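Local coordinates for protein putatuve endo-xylanase (Clostridium stercorarium, PDB 1O8P) that probably binds xylan and cellulose chains as a family 6 carbohydrate-binding module of a putative endo-xylanase, helping to hold the enzyme on plant polysaccharides, at residues P18-Q30 with T64-S76. Residues are numbered along the deposited sequence; the frame is centred on the assembly and turned at random.
Sequences PVGGTRSAFSNIQ and TYKNIDFGDGATS. With CA (calcium ion), chain B.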
loop_
_atom_site.group_PDB
_atom_site.type_symbol
_atom_site.label_atom_id
_atom_site.label_comp_id
_atom_site.label_asym_id
_atom_site.label_seq_id
_atom_site.Cartn_x
_atom_site.Cartn_y
_atom_site.Cartn_z
ATOM N N PRO A 18 -0.920 -17.026 9.140
ATOM C CA PRO A 18 -2.072 -16.160 9.516
ATOM C C PRO A 18 -3.356 -16.974 9.718
ATOM O O PRO A 18 -3.505 -18.087 9.211
ATOM C CB PRO A 18 -2.234 -15.255 8.294
ATOM C CG PRO A 18 -1.872 -16.146 7.176
ATOM C CD PRO A 18 -0.642 -16.884 7.695
ATOM N N VAL A 19 -4.271 -16.388 10.473
ATOM C CA VAL A 19 -5.574 -16.959 10.777
ATOM C C VAL A 19 -6.323 -17.321 9.456
ATOM O O VAL A 19 -6.102 -16.692 8.416
ATOM C CB VAL A 19 -6.276 -15.991 11.765
ATOM C CG1 VAL A 19 -7.750 -16.003 11.673
ATOM C CG2 VAL A 19 -5.810 -16.345 13.203
ATOM N N GLY A 20 -7.099 -18.415 9.475
ATOM C CA GLY A 20 -7.991 -18.788 8.375
ATOM C C GLY A 20 -8.832 -17.690 7.765
ATOM O O GLY A 20 -9.531 -16.982 8.463
ATOM N N GLY A 21 -8.761 -17.536 6.448
ATOM C CA GLY A 21 -9.538 -16.517 5.744
ATOM C C GLY A 21 -8.811 -15.186 5.663
ATOM O O GLY A 21 -9.389 -14.152 5.389
ATOM N N THR A 22 -7.519 -15.237 5.934
ATOM C CA THR A 22 -6.718 -14.035 6.141
ATOM C C THR A 22 -5.362 -14.095 5.435
ATOM O O THR A 22 -4.894 -15.171 5.100
ATOM C CB THR A 22 -6.635 -13.906 7.660
ATOM O OG1 THR A 22 -7.421 -12.790 8.067
ATOM C CG2 THR A 22 -5.313 -13.758 8.145
ATOM N N ARG A 23 -4.784 -12.921 5.178
ATOM C CA ARG A 23 -3.474 -12.722 4.621
ATOM C C ARG A 23 -2.624 -12.123 5.717
ATOM O O ARG A 23 -3.096 -11.223 6.460
ATOM C CB ARG A 23 -3.522 -11.681 3.498
ATOM C CG ARG A 23 -4.193 -12.146 2.242
ATOM C CD ARG A 23 -4.152 -11.145 1.134
ATOM N NE ARG A 23 -5.269 -10.207 1.202
ATOM C CZ ARG A 23 -5.486 -9.241 0.315
ATOM N NH1 ARG A 23 -4.661 -9.049 -0.724
ATOM N NH2 ARG A 23 -6.531 -8.452 0.477
ATOM N N SER A 24 -1.374 -12.584 5.802
ATOM C CA SER A 24 -0.453 -12.039 6.787
ATOM C C SER A 24 -0.077 -10.572 6.484
ATOM O O SER A 24 0.087 -10.195 5.307
ATOM C CB SER A 24 0.825 -12.867 6.820
ATOM O OG SER A 24 1.614 -12.430 7.923
ATOM N N ALA A 25 0.082 -9.773 7.541
ATOM C CA ALA A 25 0.599 -8.389 7.444
ATOM C C ALA A 25 2.101 -8.397 7.167
ATOM O O ALA A 25 2.642 -7.430 6.664
ATOM C CB ALA A 25 0.342 -7.616 8.790
ATOM N N PHE A 26 2.752 -9.498 7.571
ATOM C CA PHE A 26 4.207 -9.655 7.605
ATOM C C PHE A 26 4.852 -10.350 6.401
ATOM O O PHE A 26 6.043 -10.479 6.391
ATOM C CB PHE A 26 4.640 -10.295 8.925
ATOM C CG PHE A 26 4.009 -9.654 10.109
ATOM C CD1 PHE A 26 4.524 -8.462 10.625
ATOM C CD2 PHE A 26 2.853 -10.220 10.698
ATOM C CE1 PHE A 26 3.928 -7.853 11.719
ATOM C CE2 PHE A 26 2.241 -9.617 11.767
ATOM C CZ PHE A 26 2.775 -8.434 12.298
ATOM N N SER A 27 4.067 -10.787 5.413
ATOM C CA SER A 27 4.539 -11.153 4.059
ATOM C C SER A 27 4.017 -10.115 3.090
ATOM O O SER A 27 2.906 -9.617 3.291
ATOM C CB SER A 27 3.945 -12.491 3.566
ATOM O OG SER A 27 3.954 -13.483 4.550
ATOM N N ASN A 28 4.778 -9.828 2.027
ATOM C CA ASN A 28 4.379 -8.846 1.017
ATOM C C ASN A 28 2.934 -8.966 0.591
ATOM O O ASN A 28 2.454 -10.044 0.190
ATOM C CB ASN A 28 5.267 -8.915 -0.216
ATOM C CG ASN A 28 6.703 -8.618 0.106
ATOM O OD1 ASN A 28 7.024 -8.209 1.211
ATOM N ND2 ASN A 28 7.571 -8.864 -0.821
ATOM N N ILE A 29 2.216 -7.863 0.724
ATOM C CA ILE A 29 0.886 -7.783 0.129
ATOM C C ILE A 29 1.032 -7.169 -1.237
ATOM O O ILE A 29 1.462 -6.010 -1.352
ATOM C CB ILE A 29 -0.090 -6.963 1.024
ATOM C CG1 ILE A 29 -0.109 -7.516 2.455
ATOM C CG2 ILE A 29 -1.511 -6.988 0.401
ATOM C CD1 ILE A 29 -0.420 -6.493 3.520
ATOM N N GLN A 30 0.663 -7.931 -2.271
ATOM C CA GLN A 30 0.832 -7.460 -3.636
ATOM C C GLN A 30 -0.216 -6.386 -3.813
ATOM O O GLN A 30 -1.386 -6.625 -3.548
ATOM C CB GLN A 30 0.719 -8.610 -4.667
ATOM C CG GLN A 30 1.820 -9.688 -4.534
ATOM C CD GLN A 30 3.240 -9.099 -4.653
ATOM O OE1 GLN A 30 3.451 -8.097 -5.365
ATOM N NE2 GLN A 30 4.202 -9.693 -3.951
ATOM N N THR A 64 -8.186 -0.986 -1.243
ATOM C CA THR A 64 -8.567 -1.587 -0.004
ATOM C C THR A 64 -8.174 -3.043 -0.042
ATOM O O THR A 64 -8.428 -3.724 -1.037
ATOM C CB THR A 64 -10.080 -1.466 0.174
ATOM O OG1 THR A 64 -10.432 -0.088 0.325
ATOM C CG2 THR A 64 -10.587 -2.188 1.485
ATOM N N TYR A 65 -7.600 -3.501 1.066
ATOM C CA TYR A 65 -7.090 -4.852 1.261
ATOM C C TYR A 65 -7.697 -5.375 2.539
ATOM O O TYR A 65 -7.290 -5.008 3.647
ATOM C CB TYR A 65 -5.539 -4.836 1.362
ATOM C CG TYR A 65 -4.933 -4.145 0.181
ATOM C CD1 TYR A 65 -4.856 -2.739 0.130
ATOM C CD2 TYR A 65 -4.459 -4.877 -0.906
ATOM C CE1 TYR A 65 -4.315 -2.100 -0.958
ATOM C CE2 TYR A 65 -3.913 -4.238 -2.007
ATOM C CZ TYR A 65 -3.847 -2.845 -2.024
ATOM O OH TYR A 65 -3.344 -2.187 -3.121
ATOM N N LYS A 66 -8.673 -6.260 2.371
ATOM C CA LYS A 66 -9.457 -6.782 3.473
ATOM C C LYS A 66 -8.757 -7.911 4.176
ATOM O O LYS A 66 -7.922 -8.570 3.600
ATOM C CB LYS A 66 -10.822 -7.254 2.935
ATOM C CG LYS A 66 -11.744 -6.116 2.535
ATOM C CD LYS A 66 -13.114 -6.667 2.134
ATOM C CE LYS A 66 -14.210 -6.239 3.128
ATOM N NZ LYS A 66 -14.129 -6.894 4.516
ATOM N N ASN A 67 -9.068 -8.123 5.446
ATOM C CA ASN A 67 -8.615 -9.323 6.151
ATOM C C ASN A 67 -7.094 -9.450 6.240
ATOM O O ASN A 67 -6.548 -10.525 6.019
ATOM C CB ASN A 67 -9.266 -10.595 5.541
ATOM C CG ASN A 67 -10.804 -10.504 5.534
ATOM O OD1 ASN A 67 -11.477 -10.644 4.485
ATOM N ND2 ASN A 67 -11.356 -10.221 6.691
ATOM N N ILE A 68 -6.409 -8.362 6.590
ATOM C CA ILE A 68 -4.975 -8.497 6.914
ATOM C C ILE A 68 -4.799 -8.899 8.397
ATOM O O ILE A 68 -5.338 -8.254 9.300
ATOM C CB ILE A 68 -4.199 -7.204 6.572
ATOM C CG1 ILE A 68 -4.494 -6.715 5.145
ATOM C CG2 ILE A 68 -2.717 -7.343 6.855
ATOM C CD1 ILE A 68 -4.492 -7.796 4.055
ATOM N N ASP A 69 -4.021 -9.945 8.629
ATOM C CA ASP A 69 -3.770 -10.440 9.961
ATOM C C ASP A 69 -2.462 -9.838 10.537
ATOM O O ASP A 69 -1.368 -10.183 10.092
ATOM C CB ASP A 69 -3.728 -11.956 9.913
ATOM C CG ASP A 69 -3.554 -12.558 11.256
ATOM O OD1 ASP A 69 -3.499 -11.799 12.239
ATOM O OD2 ASP A 69 -3.430 -13.775 11.436
ATOM N N PHE A 70 -2.606 -8.896 11.490
ATOM C CA PHE A 70 -1.478 -8.138 12.125
ATOM C C PHE A 70 -0.955 -8.865 13.386
ATOM O O PHE A 70 -0.016 -8.418 14.058
ATOM C CB PHE A 70 -1.919 -6.688 12.494
ATOM C CG PHE A 70 -1.988 -5.727 11.291
ATOM C CD1 PHE A 70 -3.062 -5.771 10.391
ATOM C CD2 PHE A 70 -0.970 -4.796 11.054
ATOM C CE1 PHE A 70 -3.120 -4.923 9.288
ATOM C CE2 PHE A 70 -1.035 -3.917 9.957
ATOM C CZ PHE A 70 -2.123 -3.995 9.060
ATOM N N GLY A 71 -1.598 -9.969 13.750
ATOM C CA GLY A 71 -1.149 -10.759 14.875
ATOM C C GLY A 71 -1.121 -9.931 16.127
ATOM O O GLY A 71 -2.069 -9.223 16.419
ATOM N N ASP A 72 -0.027 -10.008 16.880
ATOM C CA ASP A 72 0.040 -9.252 18.120
ATOM C C ASP A 72 0.651 -7.856 17.965
ATOM O O ASP A 72 0.986 -7.230 18.940
ATOM C CB ASP A 72 0.682 -10.051 19.252
ATOM C CG ASP A 72 2.075 -10.552 18.912
ATOM O OD1 ASP A 72 2.733 -10.007 17.993
ATOM O OD2 ASP A 72 2.598 -11.512 19.521
ATOM N N GLY A 73 0.761 -7.352 16.739
ATOM C CA GLY A 73 1.156 -5.965 16.546
ATOM C C GLY A 73 2.136 -5.780 15.416
ATOM O O GLY A 73 3.066 -6.586 15.263
ATOM N N ALA A 74 1.923 -4.738 14.614
ATOM C CA ALA A 74 2.935 -4.185 13.699
ATOM C C ALA A 74 3.097 -2.682 13.980
ATOM O O ALA A 74 2.132 -2.010 14.356
ATOM C CB ALA A 74 2.584 -4.428 12.251
ATOM N N THR A 75 4.310 -2.167 13.807
ATOM C CA THR A 75 4.599 -0.770 14.146
ATOM C C THR A 75 5.253 -0.069 12.963
ATOM O O THR A 75 5.608 1.094 13.057
ATOM C CB THR A 75 5.565 -0.692 15.361
ATOM O OG1 THR A 75 6.614 -1.651 15.151
ATOM C CG2 THR A 75 4.915 -1.196 16.640
ATOM N N SER A 76 5.415 -0.755 11.843
ATOM C CA SER A 76 6.006 -0.101 10.684
ATOM C C SER A 76 5.489 -0.701 9.375
ATOM O O SER A 76 5.019 -1.839 9.362
ATOM C CB SER A 76 7.547 -0.096 10.828
ATOM O OG SER A 76 8.225 -0.601 9.723
HETATM CA CA CA B . 3.100 -6.588 -7.205
HETATM O O HOH W 1 0.088 -12.647 10.912
HETATM O O HOH W 2 3.618 -8.640 -8.451
#
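R23 and S24 pair in parallel with I68 and D69 through three backbone hydrogen bonds: R23 N to N67 O (3.1 Å), D69 N to R23 O (2.7 Å) and A25 N to D69 O (3.0 Å). T22 OG1 gives N67 O a second donor, from above the carbonyl plane. With CG anti to the backbone N (chi1 -177°), the D69 carboxylate meets the start of 18-30. OD2 takes a nearly straight bond from V19 N (2.9 Å) on its anti side, while OD1 accepts from G71 N in an Asx turn. The short pairing adds the N-terminal strand 23-24 to one sheet of the family 6 beta-sandwich; I29 and Q30 then join the other sheet, beside F144. Between the sheets, A25 CB sits over the F70 ring, 3.9 Å from its centroid, and touches I68 CG2. I29 CD1 meets I68 CG2 tip to tip. Nearer the surface, the F26 ring turns its CZ edge to F70 O (3.3 Å), and its CE1 touches A74 CB. I68 CD1 lies over one face of the R23 guanidinium; NH2 bonds weakly to K66 O but forms a salt bridge with D35. Q30 OE1 binds calcium at 2.4 Å, alongside E32, S52 and D142.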